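Local coordinates for glycosyl transferases group 1 family protein (Francisella tularensis subsp. tularensis, PDB 5I45) that probably transfers sugar units as a group 1 glycosyltransferase of the GT-B fold, of which this chain is the C-terminal domain, at residues Pro127-Ile139 and Arg181-Thr193. Sequence-based numbering, arbitrary orientation. Where two conformers were deposited one is given.
Sequences PALEAMASKCAVI and RYKIAQNGYDLVT
The amide oxygen OE1 of Q186 accepts a hydrogen bond from K135 NZ at 3.0 Å, the donor tilted 21° from the carbonyl plane. The other end of the same amide is held too: NE2 of Q186 donates to OD1 of D190, one helical turn on. This probably fixes the rotation of the amide. The K135 and Q186 side chains run side by side, pointing the same way. K135 also crosses one face of the Y189 ring. Its CE lies 4.0 Å from the ring centroid in a CH-pi contact, and NZ adds a cation-pi contact at 4.8 Å. A133 O meets the ring edge in plane, 3.4 Å from Y189 CD2. K135 has positive phi and closes helix 126-133 as the C-prime residue of a Schellman motif. A water bridges C136 O and A185 O. In the conformers given, V192 CG1 touches L129 CD2 and M132 CB. There the bent selenomethionine M132 (chi3 84°) sets CE 3.6 Å from G188 CA; lacking a side chain, G188 admits it. A137 CB rests on R181 CG; R181 salt-bridges D113 and hydrogen-bonds L174 O. Helix 178-195 thus packs across helix 126-133 and strand 137-140 of the parallel sheet in this C-terminal GT-B domain.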
loop_
_atom_site.group_PDB
_atom_site.type_symbol
_atom_site.label_atom_id
_atom_site.label_comp_id
_atom_site.label_asym_id
_atom_site.label_seq_id
_atom_site.Cartn_x
_atom_site.Cartn_y
_atom_site.Cartn_z
ATOM N N PRO A 127 -1.318 1.327 9.903
ATOM C CA PRO A 127 -1.076 0.589 8.652
ATOM C C PRO A 127 0.359 0.785 8.060
ATOM O O PRO A 127 0.853 -0.112 7.358
ATOM C CB PRO A 127 -2.186 1.095 7.718
ATOM C CG PRO A 127 -3.224 1.674 8.603
ATOM C CD PRO A 127 -2.554 2.130 9.860
ATOM N N ALA A 128 1.022 1.929 8.289
ATOM C CA ALA A 128 2.449 2.002 7.983
ATOM C C ALA A 128 3.244 1.014 8.842
ATOM O O ALA A 128 4.075 0.286 8.319
ATOM C CB ALA A 128 3.012 3.393 8.185
ATOM N N LEU A 129 2.968 0.978 10.142
ATOM C CA LEU A 129 3.658 0.036 11.020
ATOM C C LEU A 129 3.379 -1.417 10.650
ATOM O O LEU A 129 4.293 -2.252 10.669
ATOM C CB LEU A 129 3.300 0.280 12.472
ATOM C CG LEU A 129 3.737 1.616 13.031
ATOM C CD1 LEU A 129 3.194 1.768 14.431
ATOM C CD2 LEU A 129 5.244 1.753 13.019
ATOM N N GLU A 130 2.134 -1.730 10.326
ATOM C CA GLU A 130 1.753 -3.097 9.942
ATOM C C GLU A 130 2.509 -3.493 8.664
ATOM O O GLU A 130 2.998 -4.622 8.544
ATOM C CB GLU A 130 0.243 -3.174 9.730
ATOM C CG GLU A 130 -0.591 -3.097 11.011
ATOM C CD GLU A 130 -2.089 -2.847 10.767
ATOM O OE1 GLU A 130 -2.534 -2.755 9.626
ATOM O OE2 GLU A 130 -2.837 -2.715 11.761
ATOM N N ALA A 131 2.573 -2.569 7.715
ATOM C CA ALA A 131 3.260 -2.806 6.444
ATOM C C ALA A 131 4.758 -3.005 6.678
ATOM O O ALA A 131 5.358 -3.935 6.131
ATOM C CB ALA A 131 3.018 -1.675 5.489
HETATM N N MSE A 132 5.363 -2.144 7.488
HETATM C CA MSE A 132 6.785 -2.259 7.784
HETATM C C MSE A 132 7.116 -3.526 8.533
HETATM O O MSE A 132 8.135 -4.156 8.266
HETATM C CB MSE A 132 7.231 -1.012 8.562
HETATM C CG MSE A 132 7.117 0.232 7.668
HETATM SE SE MSE A 132 7.070 1.937 8.656
HETATM C CE MSE A 132 9.035 2.193 8.894
ATOM N N ALA A 133 6.259 -3.916 9.465
ATOM C CA ALA A 133 6.450 -5.180 10.196
ATOM C C ALA A 133 6.390 -6.380 9.249
ATOM O O ALA A 133 6.965 -7.431 9.560
ATOM C CB ALA A 133 5.423 -5.300 11.310
ATOM N N SER A 134 5.706 -6.205 8.126
ATOM C CA SER A 134 5.601 -7.265 7.145
ATOM C C SER A 134 6.661 -7.167 6.056
ATOM O O SER A 134 6.629 -7.932 5.110
ATOM C CB SER A 134 4.217 -7.240 6.503
ATOM O OG SER A 134 3.182 -7.207 7.480
ATOM N N LYS A 135 7.591 -6.223 6.202
ATOM C CA LYS A 135 8.649 -5.986 5.251
ATOM C C LYS A 135 8.149 -5.536 3.870
ATOM O O LYS A 135 8.731 -5.825 2.834
ATOM C CB LYS A 135 9.636 -7.167 5.189
ATOM C CG LYS A 135 11.085 -6.739 5.056
ATOM C CD LYS A 135 12.078 -7.885 5.107
ATOM C CE LYS A 135 12.218 -8.564 6.467
ATOM N NZ LYS A 135 13.308 -9.575 6.420
ATOM N N CYS A 136 7.076 -4.766 3.901
ATOM C CA CYS A 136 6.599 -4.026 2.708
ATOM C C CYS A 136 7.337 -2.694 2.669
ATOM O O CYS A 136 7.589 -2.088 3.715
ATOM C CB CYS A 136 5.110 -3.725 2.799
ATOM S SG CYS A 136 4.055 -5.120 3.090
ATOM N N ALA A 137 7.676 -2.192 1.485
ATOM C CA ALA A 137 8.221 -0.832 1.377
ATOM C C ALA A 137 7.055 0.137 1.477
ATOM O O ALA A 137 6.064 -0.069 0.769
ATOM C CB ALA A 137 8.941 -0.679 0.062
ATOM N N VAL A 138 7.154 1.185 2.284
ATOM C CA VAL A 138 6.046 2.109 2.494
ATOM C C VAL A 138 6.308 3.491 1.924
ATOM O O VAL A 138 7.392 4.108 2.100
ATOM C CB VAL A 138 5.740 2.234 4.004
ATOM C CG1 VAL A 138 4.689 3.302 4.299
ATOM C CG2 VAL A 138 5.254 0.909 4.538
ATOM N N ILE A 139 5.258 3.973 1.245
ATOM C CA ILE A 139 5.164 5.357 0.791
ATOM C C ILE A 139 4.006 5.951 1.576
ATOM O O ILE A 139 2.920 5.420 1.560
ATOM C CB ILE A 139 4.845 5.428 -0.707
ATOM C CG1 ILE A 139 5.966 4.811 -1.538
ATOM C CG2 ILE A 139 4.622 6.896 -1.108
ATOM C CD1 ILE A 139 5.543 4.483 -2.958
ATOM N N ARG A 181 14.516 -0.996 -3.127
ATOM C CA ARG A 181 13.237 -1.321 -2.502
ATOM C C ARG A 181 13.426 -2.286 -1.345
ATOM O O ARG A 181 12.871 -2.096 -0.267
ATOM C CB ARG A 181 12.231 -1.896 -3.519
ATOM C CG ARG A 181 10.864 -2.174 -2.921
ATOM C CD ARG A 181 9.837 -2.672 -3.897
ATOM N NE ARG A 181 10.016 -4.050 -4.303
ATOM C CZ ARG A 181 10.424 -4.506 -5.485
ATOM N NH1 ARG A 181 10.844 -3.722 -6.464
ATOM N NH2 ARG A 181 10.391 -5.810 -5.696
ATOM N N TYR A 182 14.196 -3.331 -1.580
ATOM C CA TYR A 182 14.405 -4.328 -0.522
ATOM C C TYR A 182 15.161 -3.762 0.679
ATOM O O TYR A 182 14.854 -4.130 1.817
ATOM C CB TYR A 182 15.076 -5.599 -1.065
ATOM C CG TYR A 182 14.207 -6.396 -2.049
ATOM C CD1 TYR A 182 12.865 -6.619 -1.807
ATOM C CD2 TYR A 182 14.746 -6.932 -3.190
ATOM C CE1 TYR A 182 12.077 -7.353 -2.684
ATOM C CE2 TYR A 182 13.975 -7.674 -4.078
ATOM C CZ TYR A 182 12.633 -7.871 -3.819
ATOM O OH TYR A 182 11.845 -8.626 -4.692
ATOM N N LYS A 183 16.104 -2.859 0.438
ATOM C CA LYS A 183 16.822 -2.228 1.526
ATOM C C LYS A 183 15.935 -1.292 2.354
ATOM O O LYS A 183 15.984 -1.321 3.577
ATOM C CB LYS A 183 18.048 -1.513 1.001
ATOM C CG LYS A 183 18.784 -0.717 2.058
ATOM C CD LYS A 183 20.277 -0.860 1.926
ATOM C CE LYS A 183 20.964 0.329 2.558
ATOM N NZ LYS A 183 19.950 1.154 3.285
ATOM N N ILE A 184 15.123 -0.486 1.671
ATOM C CA ILE A 184 14.166 0.394 2.337
ATOM C C ILE A 184 13.214 -0.428 3.204
ATOM O O ILE A 184 13.008 -0.121 4.360
ATOM C CB ILE A 184 13.361 1.192 1.283
ATOM C CG1 ILE A 184 14.262 2.223 0.600
ATOM C CG2 ILE A 184 12.107 1.833 1.876
ATOM C CD1 ILE A 184 14.686 3.379 1.431
ATOM N N ALA A 185 12.700 -1.509 2.615
ATOM C CA ALA A 185 11.746 -2.377 3.324
ATOM C C ALA A 185 12.366 -3.035 4.566
ATOM O O ALA A 185 11.756 -3.067 5.620
ATOM C CB ALA A 185 11.154 -3.421 2.392
ATOM N N GLN A 186 13.574 -3.559 4.405
ATOM C CA GLN A 186 14.303 -4.140 5.516
ATOM C C GLN A 186 14.570 -3.101 6.599
ATOM O O GLN A 186 14.425 -3.396 7.791
ATOM C CB GLN A 186 15.579 -4.760 5.013
ATOM C CG GLN A 186 16.393 -5.448 6.094
ATOM C CD GLN A 186 15.760 -6.730 6.592
ATOM O OE1 GLN A 186 15.451 -7.620 5.804
ATOM N NE2 GLN A 186 15.564 -6.846 7.895
ATOM N N ASN A 187 14.976 -1.895 6.217
ATOM C CA ASN A 187 15.224 -0.870 7.205
ATOM C C ASN A 187 13.944 -0.536 7.988
ATOM O O ASN A 187 13.992 -0.337 9.191
ATOM C CB ASN A 187 15.755 0.396 6.548
ATOM C CG ASN A 187 17.157 0.250 5.981
ATOM O OD1 ASN A 187 17.590 1.071 5.147
ATOM N ND2 ASN A 187 17.896 -0.749 6.428
ATOM N N GLY A 188 12.806 -0.457 7.292
ATOM C CA GLY A 188 11.523 -0.208 7.971
ATOM C C GLY A 188 11.176 -1.325 8.958
ATOM O O GLY A 188 10.747 -1.079 10.074
ATOM N N TYR A 189 11.390 -2.557 8.499
ATOM C CA TYR A 189 11.188 -3.728 9.359
ATOM C C TYR A 189 12.080 -3.659 10.622
ATOM O O TYR A 189 11.586 -3.872 11.732
ATOM C CB TYR A 189 11.477 -5.002 8.551
ATOM C CG TYR A 189 11.473 -6.231 9.392
ATOM C CD1 TYR A 189 12.632 -6.666 10.049
ATOM C CD2 TYR A 189 10.292 -6.938 9.606
ATOM C CE1 TYR A 189 12.614 -7.765 10.866
ATOM C CE2 TYR A 189 10.263 -8.047 10.403
ATOM C CZ TYR A 189 11.436 -8.448 11.068
ATOM O OH TYR A 189 11.434 -9.535 11.899
ATOM N N ASP A 190 13.357 -3.344 10.420
ATOM C CA ASP A 190 14.295 -3.274 11.541
ATOM C C ASP A 190 13.855 -2.220 12.553
ATOM O O ASP A 190 13.967 -2.423 13.747
ATOM C CB ASP A 190 15.707 -2.986 11.046
ATOM C CG ASP A 190 16.326 -4.161 10.304
ATOM O OD1 ASP A 190 15.804 -5.283 10.402
ATOM O OD2 ASP A 190 17.330 -3.980 9.593
ATOM N N LEU A 191 13.387 -1.085 12.055
ATOM C CA LEU A 191 12.933 -0.033 12.921
ATOM C C LEU A 191 11.717 -0.448 13.727
ATOM O O LEU A 191 11.694 -0.301 14.938
ATOM C CB LEU A 191 12.602 1.229 12.118
ATOM C CG LEU A 191 11.931 2.349 12.918
ATOM C CD1 LEU A 191 12.899 2.931 13.912
ATOM C CD2 LEU A 191 11.436 3.421 11.974
ATOM N N VAL A 192 10.694 -0.985 13.063
ATOM C CA VAL A 192 9.460 -1.267 13.794
ATOM C C VAL A 192 9.591 -2.447 14.747
ATOM O O VAL A 192 9.041 -2.412 15.849
ATOM C CB VAL A 192 8.236 -1.340 12.854
ATOM C CG1 VAL A 192 8.165 -0.057 12.037
ATOM C CG2 VAL A 192 8.299 -2.581 11.971
ATOM N N THR A 193 10.377 -3.463 14.388
ATOM C CA THR A 193 10.540 -4.609 15.290
ATOM C C THR A 193 11.396 -4.251 16.512
ATOM O O THR A 193 11.350 -4.944 17.535
ATOM C CB THR A 193 11.103 -5.852 14.581
ATOM O OG1 THR A 193 12.338 -5.515 13.942
ATOM C CG2 THR A 193 10.118 -6.374 13.567
HETATM O O HOH W 1 9.434 -1.499 5.695
#